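Long-range contacts in exotoxin 6 (Staphylococcus aureus subsp. aureus Mu50, PDB 4ZYS), which is a superantigen-like exotoxin of undetermined function that probably acts as a secreted virulence factor and may bind host sugars: residues 22-27 with 42-47; 52-57 with 176-181; 68-73 with 91-96; 121-126 with 187-192. All coordinates share one frame; numbering follows the deposited sequence. Where two conformers were deposited one is given.

Contacts 1 and 3 lie within the OB-fold domain and meet through neighbouring strands 21-24 and 69-74, yet their chemistry differs: 22-27 with 42-47 is aliphatic packing edged by an exposed salt bridge, whereas 68-73 with 91-96 is paired backbone with a polar extension. Contact 4, the most buried of the set, packs a loop of the beta-grasp domain on strand 189-196 and ends in an ion pair. Contact 2 joins the two domains, loop to loop, through glycine backbone, two carboxylates and a water, with no direct hydrogen bond. Lys125 of contact 4 also bridges the domains, bonding to Asp70 and Thr91 of contact 3.

Contact 1 of 4, residues 22-27 with 42-47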
loop_
_atom_site.group_PDB
_atom_site.type_symbol
_atom_site.label_atom_id
_atom_site.label_comp_id
_atom_site.label_asym_id
_atom_site.label_seq_id
_atom_site.Cartn_x
_atom_site.Cartn_y
_atom_site.Cartn_z
ATOM N N LEU A 22 8.915 -0.185 -6.187
ATOM C CA LEU A 22 10.171 -0.761 -5.745
ATOM C C LEU A 22 9.911 -1.439 -4.417
ATOM O O LEU A 22 9.620 -0.765 -3.438
ATOM C CB LEU A 22 11.282 0.307 -5.646
ATOM C CG LEU A 22 12.653 -0.170 -5.138
ATOM C CD1 LEU A 22 13.184 -1.355 -5.987
ATOM C CD2 LEU A 22 13.676 1.000 -5.074
ATOM N N GLU A 23 9.916 -2.774 -4.392
ATOM C CA GLU A 23 9.684 -3.485 -3.148
ATOM C C GLU A 23 10.792 -4.477 -2.880
ATOM O O GLU A 23 11.261 -5.134 -3.800
ATOM C CB GLU A 23 8.300 -4.169 -3.074
ATOM C CG GLU A 23 7.846 -4.979 -4.273
ATOM C CD GLU A 23 6.729 -5.959 -3.960
ATOM O OE1 GLU A 23 6.089 -5.809 -2.894
ATOM O OE2 GLU A 23 6.496 -6.880 -4.776
ATOM N N ARG A 24 11.256 -4.528 -1.624
ATOM C CA ARG A 24 12.299 -5.444 -1.174
ATOM C C ARG A 24 12.043 -5.859 0.248
ATOM O O ARG A 24 11.616 -5.043 1.069
ATOM C CB ARG A 24 13.708 -4.828 -1.269
ATOM C CG ARG A 24 14.292 -4.649 -2.656
ATOM C CD ARG A 24 14.624 -5.915 -3.442
ATOM N NE ARG A 24 15.210 -5.564 -4.741
ATOM C CZ ARG A 24 14.509 -5.229 -5.822
ATOM N NH1 ARG A 24 13.182 -5.219 -5.787
ATOM N NH2 ARG A 24 15.127 -4.920 -6.949
ATOM N N LYS A 25 12.364 -7.113 0.555
ATOM C CA LYS A 25 12.178 -7.689 1.883
ATOM C C LYS A 25 13.501 -7.943 2.597
ATOM O O LYS A 25 14.476 -8.361 1.967
ATOM C CB LYS A 25 11.383 -9.003 1.789
ATOM C CG LYS A 25 9.980 -8.790 1.206
ATOM C CD LYS A 25 9.204 -10.065 1.012
ATOM C CE LYS A 25 7.868 -9.733 0.384
ATOM N NZ LYS A 25 6.966 -10.908 0.264
ATOM N N ASN A 26 13.509 -7.725 3.929
ATOM C CA ASN A 26 14.634 -7.962 4.837
ATOM C C ASN A 26 15.825 -7.100 4.432
ATOM O O ASN A 26 16.866 -7.611 3.997
ATOM C CB ASN A 26 15.001 -9.463 4.839
ATOM C CG ASN A 26 15.837 -9.930 5.990
ATOM O OD1 ASN A 26 15.921 -9.305 7.058
ATOM N ND2 ASN A 26 16.366 -11.119 5.820
ATOM N N VAL A 27 15.637 -5.782 4.505
ATOM C CA VAL A 27 16.682 -4.839 4.114
ATOM C C VAL A 27 17.001 -3.940 5.307
ATOM O O VAL A 27 16.422 -4.133 6.382
ATOM C CB VAL A 27 16.316 -4.027 2.827
ATOM C CG1 VAL A 27 16.175 -4.951 1.618
ATOM C CG2 VAL A 27 15.049 -3.182 3.021
ATOM N N VAL A 42 16.847 4.192 2.749
ATOM C CA VAL A 42 17.104 2.834 2.309
ATOM C C VAL A 42 17.850 2.882 0.986
ATOM O O VAL A 42 17.517 3.709 0.123
ATOM C CB VAL A 42 15.785 1.999 2.160
ATOM C CG1 VAL A 42 16.075 0.507 1.998
ATOM C CG2 VAL A 42 14.832 2.201 3.332
ATOM N N ILE A 43 18.814 1.950 0.795
ATOM C CA ILE A 43 19.495 1.720 -0.487
ATOM C C ILE A 43 19.002 0.371 -1.020
ATOM O O ILE A 43 19.074 -0.631 -0.314
ATOM C CB ILE A 43 21.049 1.811 -0.435
ATOM C CG1 ILE A 43 21.492 3.285 -0.423
ATOM C CG2 ILE A 43 21.691 1.084 -1.630
ATOM C CD1 ILE A 43 22.948 3.560 -0.129
ATOM N N VAL A 44 18.429 0.373 -2.217
ATOM C CA VAL A 44 17.973 -0.818 -2.950
ATOM C C VAL A 44 18.676 -0.749 -4.295
ATOM O O VAL A 44 18.515 0.253 -4.959
ATOM C CB VAL A 44 16.413 -0.919 -3.107
ATOM C CG1 VAL A 44 16.043 -2.093 -4.015
ATOM C CG2 VAL A 44 15.706 -1.041 -1.748
ATOM N N ASP A 45 19.496 -1.757 -4.685
ATOM C CA ASP A 45 20.203 -1.783 -5.982
ATOM C C ASP A 45 20.893 -0.446 -6.317
ATOM O O ASP A 45 20.714 0.066 -7.423
ATOM C CB ASP A 45 19.226 -2.138 -7.122
ATOM C CG ASP A 45 18.490 -3.444 -6.994
ATOM O OD1 ASP A 45 19.093 -4.425 -6.485
ATOM O OD2 ASP A 45 17.344 -3.520 -7.479
ATOM N N ASN A 46 21.626 0.146 -5.350
ATOM C CA ASN A 46 22.339 1.426 -5.476
ATOM C C ASN A 46 21.385 2.641 -5.768
ATOM O O ASN A 46 21.861 3.706 -6.194
ATOM C CB ASN A 46 23.469 1.344 -6.511
ATOM C CG ASN A 46 24.310 0.080 -6.405
ATOM O OD1 ASN A 46 24.388 -0.727 -7.339
ATOM N ND2 ASN A 46 24.989 -0.104 -5.282
ATOM N N GLN A 47 20.063 2.468 -5.497
ATOM C CA GLN A 47 19.023 3.490 -5.637
ATOM C C GLN A 47 18.659 3.997 -4.242
ATOM O O GLN A 47 18.325 3.198 -3.359
ATOM C CB GLN A 47 17.760 2.946 -6.370
ATOM C CG GLN A 47 18.000 2.135 -7.662
ATOM C CD GLN A 47 18.876 2.840 -8.670
ATOM O OE1 GLN A 47 18.502 3.854 -9.259
ATOM N NE2 GLN A 47 20.088 2.350 -8.837
#
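Val44 CG1 touches the side chains of both Leu22 and Arg24, and the two approach it differently. Leu22 meets Val44 tip to tip, its CD1 lying 3.6 Å from Val44 CG1. Arg24 crosses Val44 obliquely, its CG only 3.4 Å from Val44 CG1, and then folds over the same methyl: a bend at chi2 (-67°) brings the guanidinium round until Val44 CG1 lies beneath one of its faces, toward the rim. The CA atoms of Arg24 and Val44 are 7.5 Å apart and no backbone bond links the segments, so side chains alone carry the contact. This is packing across the OB-fold barrel: strands 21-24 and 37-44 are not neighbours in the sheet, and the chain turns a corner at Lys25 and Asn26 before strand 27-34. Beyond that corner Val27 CG2 meets Val42 CG1 at 4.0 Å, the two side chains crossing at about a right angle. At the exposed margin Arg24 NH2 forms a salt bridge with Asp45 OD2 at 2.7 Å. The oxygen sits near the guanidinium plane, but the hydrogen bond is weak, with an N-H...O angle of 129°, and the carboxylate plane is turned 60° from the guanidinium. Arg24 NH1 donates to Glu23 O at 2.8 Å, a second hold on the group's rotation. Asp45 itself belongs to the type I' turn from Val44 to Gln47.

Contact 2 of 4, residues 52-57 with 176-181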
loop_
_atom_site.group_PDB
_atom_site.type_symbol
_atom_site.label_atom_id
_atom_site.label_comp_id
_atom_site.label_asym_id
_atom_site.label_seq_id
_atom_site.Cartn_x
_atom_site.Cartn_y
_atom_site.Cartn_z
ATOM N N SER A 52 9.029 8.867 4.219
ATOM C CA SER A 52 8.342 9.514 5.339
ATOM C C SER A 52 7.608 8.488 6.188
ATOM O O SER A 52 6.849 7.668 5.661
ATOM C CB SER A 52 7.342 10.546 4.837
ATOM O OG SER A 52 8.032 11.682 4.358
ATOM N N LEU A 53 7.843 8.548 7.495
ATOM C CA LEU A 53 7.169 7.770 8.531
ATOM C C LEU A 53 6.230 8.748 9.214
ATOM O O LEU A 53 6.575 9.404 10.208
ATOM C CB LEU A 53 8.159 7.122 9.517
ATOM C CG LEU A 53 9.246 6.219 8.952
ATOM C CD1 LEU A 53 10.241 5.875 10.032
ATOM C CD2 LEU A 53 8.651 4.928 8.367
ATOM N N VAL A 54 5.076 8.921 8.598
ATOM C CA VAL A 54 4.065 9.851 9.077
ATOM C C VAL A 54 2.873 9.002 9.552
ATOM O O VAL A 54 2.479 8.060 8.874
ATOM C CB VAL A 54 3.747 10.917 7.988
ATOM C CG1 VAL A 54 2.816 10.395 6.888
ATOM C CG2 VAL A 54 3.232 12.211 8.605
ATOM N N GLY A 55 2.413 9.252 10.769
ATOM C CA GLY A 55 1.328 8.472 11.348
ATOM C C GLY A 55 1.780 7.522 12.437
ATOM O O GLY A 55 2.487 7.931 13.363
ATOM N N SER A 56 1.373 6.248 12.335
ATOM C CA SER A 56 1.663 5.227 13.341
ATOM C C SER A 56 3.121 4.744 13.264
ATOM O O SER A 56 3.780 4.616 14.305
ATOM C CB SER A 56 0.707 4.043 13.191
ATOM O OG SER A 56 1.148 3.143 12.187
ATOM N N ASP A 57 3.607 4.489 12.018
ATOM C CA ASP A 57 4.943 3.991 11.660
ATOM C C ASP A 57 6.069 4.858 12.237
ATOM O O ASP A 57 7.210 4.400 12.340
ATOM C CB ASP A 57 5.090 3.850 10.132
ATOM C CG ASP A 57 4.826 5.084 9.261
ATOM O OD1 ASP A 57 4.178 6.043 9.750
ATOM O OD2 ASP A 57 5.222 5.067 8.077
ATOM N N GLU A 176 -5.180 7.937 2.175
ATOM C CA GLU A 176 -4.715 8.992 3.104
ATOM C C GLU A 176 -3.244 8.741 3.425
ATOM O O GLU A 176 -2.872 7.609 3.758
ATOM C CB GLU A 176 -5.554 9.002 4.398
ATOM C CG GLU A 176 -6.990 9.439 4.207
ATOM C CD GLU A 176 -8.030 8.370 3.906
ATOM O OE1 GLU A 176 -7.659 7.239 3.513
ATOM O OE2 GLU A 176 -9.235 8.685 4.037
ATOM N N LYS A 177 -2.411 9.770 3.291
ATOM C CA LYS A 177 -0.973 9.696 3.524
ATOM C C LYS A 177 -0.657 9.036 4.886
ATOM O O LYS A 177 0.198 8.151 4.926
ATOM C CB LYS A 177 -0.331 11.079 3.398
ATOM C CG LYS A 177 -0.130 11.505 1.943
ATOM C CD LYS A 177 0.582 12.850 1.866
ATOM C CE LYS A 177 0.231 13.649 0.627
ATOM N NZ LYS A 177 0.875 13.121 -0.611
ATOM N N GLU A 178 -1.444 9.371 5.952
ATOM C CA GLU A 178 -1.312 8.803 7.301
ATOM C C GLU A 178 -1.536 7.281 7.348
ATOM O O GLU A 178 -1.042 6.623 8.266
ATOM C CB GLU A 178 -2.307 9.466 8.263
ATOM C CG GLU A 178 -1.894 10.854 8.689
ATOM C CD GLU A 178 -0.785 10.953 9.716
ATOM O OE1 GLU A 178 -1.063 10.712 10.912
ATOM O OE2 GLU A 178 0.338 11.355 9.335
ATOM N N ARG A 179 -2.319 6.737 6.398
ATOM C CA ARG A 179 -2.672 5.321 6.378
ATOM C C ARG A 179 -1.677 4.490 5.574
ATOM O O ARG A 179 -1.672 3.263 5.699
ATOM C CB ARG A 179 -4.091 5.136 5.842
ATOM C CG ARG A 179 -5.143 5.705 6.778
ATOM C CD ARG A 179 -6.506 5.636 6.142
ATOM N NE ARG A 179 -7.051 4.294 6.257
ATOM C CZ ARG A 179 -8.044 3.812 5.522
ATOM N NH1 ARG A 179 -8.600 4.556 4.570
ATOM N NH2 ARG A 179 -8.499 2.588 5.737
HETATM N N MSE A 180 -0.788 5.158 4.806
HETATM C CA MSE A 180 0.233 4.487 4.001
HETATM C C MSE A 180 1.258 3.811 4.900
HETATM O O MSE A 180 1.866 2.821 4.502
HETATM C CB MSE A 180 0.906 5.463 3.027
HETATM C CG MSE A 180 -0.012 5.832 1.863
HETATM SE SE MSE A 180 0.826 7.184 0.760
HETATM C CE MSE A 180 -0.580 7.489 -0.376
ATOM N N GLY A 181 1.403 4.312 6.115
ATOM C CA GLY A 181 2.308 3.726 7.100
ATOM C C GLY A 181 1.631 2.780 8.064
ATOM O O GLY A 181 2.291 2.242 8.960
HETATM O O HOH W 1 2.141 7.042 6.502
#
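Two loops pass close at the backbone, with the CA atoms of Gly55 and Glu178 4.8 Å apart and those of Asp57 and Gly181 5.3 Å apart. The contact is part of the interface between the OB-fold and beta-grasp domains: 52-57 follows strand 47-52 of the first, and 176-181 belongs to the second, where residues 177-180 have helical backbone angles without the regular bonds. Glu178 is the main side chain. A bend at chi2 (-76°) folds its carboxylate back against 54-55, so that Glu178 OE1 lies 3.3 Å from Gly55 CA and Glu178 OE2 packs tightly on Val54 CG2 at 3.1 Å. Val54 and Glu178 cross at about a right angle. Although the same carboxylate lies close to the amide of Gly55, the angle there is poor and no hydrogen bond forms. At the other end the carboxylate of Asp57 leans over the main chain of Gly181, Asp57 OD2 reaching Gly181 CA at 3.4 Å, an approach possible because Gly181 has no side chain on this face. Ser56 OG also passes near Gly181, but its hydrogen bond goes to Asp182. Around the contact, Val54 and Lys177 both touch Ile87 of strand 84-92. Polar bridging falls to one water, which donates to Val54 O at 2.6 Å and to Lys177 O at 2.7 Å, so joining a carbonyl oxygen from each domain.

Contact 3 of 4, residues 68-73 with 91-96; sequences NIDVFI and TKTNSQ
Asp70 and Thr93 cross at about a right angle and meet through a hydrogen bond from Thr93 OG1 to Asp70 OD1 at 2.7 Å. Thr93 directs its hydroxyl there because OG1 stands opposite the backbone N (chi1 -159°); the oxygen it meets is approached on the syn side, 19° out of the carboxylate plane. The methyl of Thr93 turns instead over the backbone of Asn68, with Thr93 CG2 3.6 Å from Asn68 O. That carbonyl also accepts from Thr93 N at 2.9 Å. Asp70 and Thr91 form an antiparallel hydrogen-bonded pair of this beta hairpin, with Asp70 N to Thr91 O at 2.9 Å and Thr91 N to Asp70 O at 3.1 Å. Asn68 and Lys92 run side by side in the same direction, and two waters link the Asn68 amide to Lys92 NZ, which also donates to Lys60 O. A further water joins Asp70 OD2 to Asn94 N. The buried carboxylate of Asp70 has two more partners, Asn26 N and the ammonium of Lys125, which also bonds to Thr91 OG1. Strand 69-74 lies between strands 84-92 and 21-24 of the OB-fold sheet, bonded to the latter through Val71 with Arg24 and Ile73 with Leu22, while Phe72 packs against helix 130-145.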
loop_
_atom_site.group_PDB
_atom_site.type_symbol
_atom_site.label_atom_id
_atom_site.label_comp_id
_atom_site.label_asym_id
_atom_site.label_seq_id
_atom_site.Cartn_x
_atom_site.Cartn_y
_atom_site.Cartn_z
ATOM N N ASN A 68 15.642 -5.246 9.803
ATOM C CA ASN A 68 14.622 -6.307 9.753
ATOM C C ASN A 68 13.346 -5.737 9.114
ATOM O O ASN A 68 12.244 -5.912 9.632
ATOM C CB ASN A 68 14.356 -6.790 11.202
ATOM C CG ASN A 68 13.817 -5.686 12.125
ATOM O OD1 ASN A 68 14.082 -4.470 11.955
ATOM N ND2 ASN A 68 12.976 -6.074 13.072
ATOM N N ILE A 69 13.495 -4.994 8.027
ATOM C CA ILE A 69 12.341 -4.323 7.458
ATOM C C ILE A 69 12.086 -4.752 6.038
ATOM O O ILE A 69 12.983 -5.248 5.347
ATOM C CB ILE A 69 12.489 -2.754 7.549
ATOM C CG1 ILE A 69 13.779 -2.229 6.878
ATOM C CG2 ILE A 69 12.379 -2.259 8.979
ATOM C CD1 ILE A 69 13.694 -0.810 6.276
ATOM N N ASP A 70 10.834 -4.556 5.607
ATOM C CA ASP A 70 10.404 -4.719 4.222
ATOM C C ASP A 70 9.976 -3.364 3.752
ATOM O O ASP A 70 9.459 -2.577 4.545
ATOM C CB ASP A 70 9.267 -5.746 4.066
ATOM C CG ASP A 70 9.633 -7.157 4.477
ATOM O OD1 ASP A 70 10.846 -7.426 4.679
ATOM O OD2 ASP A 70 8.710 -7.984 4.635
ATOM N N VAL A 71 10.205 -3.056 2.472
ATOM C CA VAL A 71 9.820 -1.751 1.956
ATOM C C VAL A 71 9.002 -1.936 0.696
ATOM O O VAL A 71 9.232 -2.867 -0.075
ATOM C CB VAL A 71 11.020 -0.763 1.749
ATOM C CG1 VAL A 71 11.781 -0.542 3.055
ATOM C CG2 VAL A 71 11.972 -1.233 0.643
ATOM N N PHE A 72 7.989 -1.063 0.547
ATOM C CA PHE A 72 7.108 -0.916 -0.603
ATOM C C PHE A 72 7.215 0.550 -0.979
ATOM O O PHE A 72 6.640 1.395 -0.289
ATOM C CB PHE A 72 5.673 -1.355 -0.263
ATOM C CG PHE A 72 4.779 -1.431 -1.476
ATOM C CD1 PHE A 72 4.078 -0.310 -1.916
ATOM C CD2 PHE A 72 4.649 -2.622 -2.192
ATOM C CE1 PHE A 72 3.276 -0.364 -3.063
ATOM C CE2 PHE A 72 3.815 -2.691 -3.321
ATOM C CZ PHE A 72 3.118 -1.562 -3.740
ATOM N N ILE A 73 8.044 0.862 -1.992
ATOM C CA ILE A 73 8.391 2.226 -2.394
ATOM C C ILE A 73 7.727 2.612 -3.721
ATOM O O ILE A 73 7.888 1.952 -4.749
ATOM C CB ILE A 73 9.960 2.382 -2.459
ATOM C CG1 ILE A 73 10.618 2.166 -1.061
ATOM C CG2 ILE A 73 10.440 3.710 -3.122
ATOM C CD1 ILE A 73 12.089 1.760 -1.122
ATOM N N THR A 91 7.395 -1.916 6.816
ATOM C CA THR A 91 6.868 -2.954 7.706
ATOM C C THR A 91 8.022 -3.822 8.267
ATOM O O THR A 91 9.162 -3.700 7.819
ATOM C CB THR A 91 5.842 -3.829 6.917
ATOM O OG1 THR A 91 6.455 -4.338 5.735
ATOM C CG2 THR A 91 4.562 -3.084 6.536
ATOM N N LYS A 92 7.705 -4.681 9.258
ATOM C CA LYS A 92 8.639 -5.633 9.846
ATOM C C LYS A 92 8.701 -6.835 8.915
ATOM O O LYS A 92 7.673 -7.272 8.402
ATOM C CB LYS A 92 8.210 -6.066 11.271
ATOM C CG LYS A 92 8.029 -4.921 12.290
ATOM C CD LYS A 92 9.356 -4.291 12.791
ATOM C CE LYS A 92 9.133 -3.005 13.557
ATOM N NZ LYS A 92 10.274 -2.672 14.451
ATOM N N THR A 93 9.903 -7.359 8.685
ATOM C CA THR A 93 10.091 -8.508 7.833
ATOM C C THR A 93 9.519 -9.773 8.514
ATOM O O THR A 93 9.366 -9.792 9.741
ATOM C CB THR A 93 11.573 -8.665 7.482
ATOM O OG1 THR A 93 11.647 -9.453 6.300
ATOM C CG2 THR A 93 12.396 -9.326 8.603
ATOM N N ASN A 94 9.246 -10.833 7.722
ATOM C CA ASN A 94 8.747 -12.098 8.255
ATOM C C ASN A 94 9.795 -12.781 9.114
ATOM O O ASN A 94 10.998 -12.694 8.835
ATOM C CB ASN A 94 8.306 -13.054 7.125
ATOM C CG ASN A 94 6.970 -12.724 6.471
ATOM O OD1 ASN A 94 6.352 -11.679 6.715
ATOM N ND2 ASN A 94 6.455 -13.649 5.665
ATOM N N SER A 95 9.321 -13.514 10.142
ATOM C CA SER A 95 10.171 -14.325 10.996
ATOM C C SER A 95 10.590 -15.550 10.187
ATOM O O SER A 95 9.972 -15.840 9.170
ATOM C CB SER A 95 9.430 -14.695 12.276
ATOM O OG SER A 95 8.097 -15.085 11.999
ATOM N N GLN A 96 11.647 -16.245 10.603
ATOM C CA GLN A 96 12.156 -17.428 9.905
ATOM C C GLN A 96 11.053 -18.504 9.670
ATOM O O GLN A 96 10.973 -18.984 8.533
ATOM C CB GLN A 96 13.369 -18.030 10.654
ATOM C CG GLN A 96 14.418 -18.683 9.743
ATOM C CD GLN A 96 14.964 -17.780 8.651
ATOM O OE1 GLN A 96 15.307 -16.615 8.869
ATOM N NE2 GLN A 96 15.057 -18.303 7.442
HETATM O O HOH W 2 12.724 -2.468 13.095
HETATM O O HOH W 3 11.923 -5.123 15.609
HETATM O O HOH W 4 6.478 -3.116 3.414
HETATM O O HOH W 5 8.864 -10.595 4.621
#

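Contact 4 of 4, residues 121-126 with 187-192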
loop_
_atom_site.group_PDB
_atom_site.type_symbol
_atom_site.label_atom_id
_atom_site.label_comp_id
_atom_site.label_asym_id
_atom_site.label_seq_id
_atom_site.Cartn_x
_atom_site.Cartn_y
_atom_site.Cartn_z
ATOM N N TYR A 121 -5.885 -14.168 -4.942
ATOM C CA TYR A 121 -5.002 -13.148 -4.377
ATOM C C TYR A 121 -4.091 -13.788 -3.327
ATOM O O TYR A 121 -4.587 -14.443 -2.407
ATOM C CB TYR A 121 -5.801 -11.990 -3.784
ATOM C CG TYR A 121 -4.932 -10.807 -3.416
ATOM C CD1 TYR A 121 -4.218 -10.112 -4.386
ATOM C CD2 TYR A 121 -4.811 -10.390 -2.099
ATOM C CE1 TYR A 121 -3.395 -9.040 -4.053
ATOM C CE2 TYR A 121 -4.006 -9.307 -1.757
ATOM C CZ TYR A 121 -3.283 -8.648 -2.735
ATOM O OH TYR A 121 -2.495 -7.574 -2.416
ATOM N N GLN A 122 -2.778 -13.659 -3.489
ATOM C CA GLN A 122 -1.828 -14.282 -2.553
ATOM C C GLN A 122 -1.116 -13.239 -1.681
ATOM O O GLN A 122 -0.523 -12.305 -2.218
ATOM C CB GLN A 122 -0.782 -15.151 -3.301
ATOM C CG GLN A 122 -1.422 -16.218 -4.160
ATOM C CD GLN A 122 -0.563 -17.360 -4.605
ATOM O OE1 GLN A 122 0.672 -17.333 -4.617
ATOM N NE2 GLN A 122 -1.227 -18.418 -4.974
ATOM N N ILE A 123 -1.171 -13.415 -0.345
ATOM C CA ILE A 123 -0.494 -12.579 0.670
ATOM C C ILE A 123 0.747 -13.360 1.150
ATOM O O ILE A 123 0.617 -14.528 1.506
ATOM C CB ILE A 123 -1.440 -12.182 1.864
ATOM C CG1 ILE A 123 -2.608 -11.253 1.432
ATOM C CG2 ILE A 123 -0.672 -11.572 3.063
ATOM C CD1 ILE A 123 -2.213 -9.916 0.935
ATOM N N TYR A 124 1.930 -12.723 1.162
ATOM C CA TYR A 124 3.157 -13.393 1.593
ATOM C C TYR A 124 3.700 -12.799 2.907
ATOM O O TYR A 124 4.635 -13.355 3.504
ATOM C CB TYR A 124 4.226 -13.312 0.479
ATOM C CG TYR A 124 3.716 -13.767 -0.876
ATOM C CD1 TYR A 124 3.434 -15.111 -1.125
ATOM C CD2 TYR A 124 3.477 -12.851 -1.895
ATOM C CE1 TYR A 124 2.956 -15.533 -2.367
ATOM C CE2 TYR A 124 3.022 -13.263 -3.146
ATOM C CZ TYR A 124 2.756 -14.602 -3.376
ATOM O OH TYR A 124 2.299 -15.001 -4.604
ATOM N N LYS A 125 3.105 -11.695 3.362
ATOM C CA LYS A 125 3.633 -10.981 4.505
ATOM C C LYS A 125 2.792 -11.040 5.771
ATOM O O LYS A 125 1.570 -10.905 5.733
ATOM C CB LYS A 125 3.867 -9.522 4.111
ATOM C CG LYS A 125 5.192 -9.357 3.349
ATOM C CD LYS A 125 5.438 -7.946 2.742
ATOM C CE LYS A 125 5.325 -6.775 3.702
ATOM N NZ LYS A 125 6.147 -6.964 4.943
ATOM N N GLU A 126 3.482 -11.185 6.914
ATOM C CA GLU A 126 2.851 -11.156 8.247
ATOM C C GLU A 126 2.432 -9.731 8.592
ATOM O O GLU A 126 1.376 -9.493 9.170
ATOM C CB GLU A 126 3.832 -11.635 9.315
ATOM C CG GLU A 126 4.161 -13.104 9.268
ATOM C CD GLU A 126 5.087 -13.433 10.417
ATOM O OE1 GLU A 126 4.601 -13.500 11.569
ATOM O OE2 GLU A 126 6.314 -13.514 10.184
ATOM N N ARG A 187 -1.754 -12.541 8.155
ATOM C CA ARG A 187 -2.258 -13.855 8.542
ATOM C C ARG A 187 -3.721 -13.793 8.990
ATOM O O ARG A 187 -4.358 -14.840 9.101
ATOM C CB ARG A 187 -1.405 -14.441 9.672
ATOM C CG ARG A 187 0.091 -14.550 9.359
ATOM C CD ARG A 187 0.858 -14.821 10.631
ATOM N NE ARG A 187 0.827 -13.646 11.494
ATOM C CZ ARG A 187 1.490 -13.533 12.637
ATOM N NH1 ARG A 187 2.218 -14.545 13.096
ATOM N NH2 ARG A 187 1.432 -12.404 13.334
ATOM N N GLN A 188 -4.244 -12.566 9.228
ATOM C CA GLN A 188 -5.590 -12.306 9.733
ATOM C C GLN A 188 -6.545 -11.722 8.657
ATOM O O GLN A 188 -7.721 -11.507 8.957
ATOM C CB GLN A 188 -5.526 -11.367 10.948
ATOM C CG GLN A 188 -4.844 -11.966 12.181
ATOM C CD GLN A 188 -5.595 -13.132 12.762
ATOM O OE1 GLN A 188 -6.789 -13.053 13.043
ATOM N NE2 GLN A 188 -4.906 -14.249 12.948
ATOM N N ILE A 189 -6.067 -11.488 7.426
ATOM C CA ILE A 189 -6.940 -10.985 6.345
ATOM C C ILE A 189 -7.824 -12.156 5.851
ATOM O O ILE A 189 -7.278 -13.162 5.392
ATOM C CB ILE A 189 -6.127 -10.330 5.190
ATOM C CG1 ILE A 189 -5.308 -9.120 5.696
ATOM C CG2 ILE A 189 -7.051 -9.952 4.009
ATOM C CD1 ILE A 189 -4.133 -8.730 4.819
ATOM N N GLN A 190 -9.173 -12.035 5.976
ATOM C CA GLN A 190 -10.113 -13.090 5.580
ATOM C C GLN A 190 -10.738 -12.890 4.187
ATOM O O GLN A 190 -10.788 -13.836 3.388
ATOM C CB GLN A 190 -11.260 -13.209 6.604
ATOM C CG GLN A 190 -11.009 -14.218 7.693
ATOM C CD GLN A 190 -11.181 -15.655 7.286
ATOM O OE1 GLN A 190 -10.327 -16.231 6.601
ATOM N NE2 GLN A 190 -12.223 -16.293 7.810
ATOM N N LYS A 191 -11.287 -11.684 3.946
ATOM C CA LYS A 191 -12.003 -11.319 2.733
ATOM C C LYS A 191 -11.598 -9.945 2.270
ATOM O O LYS A 191 -11.327 -9.073 3.093
ATOM C CB LYS A 191 -13.524 -11.289 2.994
ATOM C CG LYS A 191 -14.234 -12.615 3.108
ATOM C CD LYS A 191 -15.732 -12.336 3.196
ATOM C CE LYS A 191 -16.596 -13.449 2.656
ATOM N NZ LYS A 191 -18.042 -13.084 2.661
ATOM N N ILE A 192 -11.610 -9.738 0.952
ATOM C CA ILE A 192 -11.353 -8.461 0.313
ATOM C C ILE A 192 -12.441 -8.263 -0.745
ATOM O O ILE A 192 -12.759 -9.175 -1.519
ATOM C CB ILE A 192 -9.921 -8.297 -0.275
ATOM C CG1 ILE A 192 -8.824 -8.525 0.797
ATOM C CG2 ILE A 192 -9.745 -6.904 -0.964
ATOM C CD1 ILE A 192 -7.369 -8.728 0.179
#
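An extended Glu126 chain (chi2 -177°) and an Arg187 chain bent at chi3 (-69°) carry carboxylate and guanidinium together, the two side chains crossing at a slant. The contact lies in the beta-grasp domain, where loop 121-126 runs roughly against the direction of 187-192, the start of the sheet strand 189-196. Glu126 OE1 stands over one face of the Arg187 guanidinium, 3.0 Å from Arg187 NH1 and 3.3 Å from Arg187 CZ. The planes of the two groups are 68° apart and no N-H points at the oxygen, so this salt bridge rests on charge alone. The stems touch where they cross, with Glu126 CG 4.0 Å from Arg187 CD. Both groups have other partners: Arg187 NE forms a salt bridge with Asp185, the guanidinium makes a cation-pi contact with Phe98, and Glu126 OE2 is bonded to Ser95 OG. These second partners probably fix the rotation of each group. Earlier in the loop the chemistry becomes apolar. Ile123 and Ile189, both buried, point toward the opposite segment but meet loosely, Ile123 CG1 being 4.5 Å from Ile189 CD1. Tyr121 and Ile192 meet beside helix 130-145, where Leu133 touches the tyrosine and Leu137 the isoleucine. Ile192 CD1 comes obliquely to the tyrosine ring, 3.8 Å from Tyr121 CD2 and 3.9 Å from Tyr121 CE2.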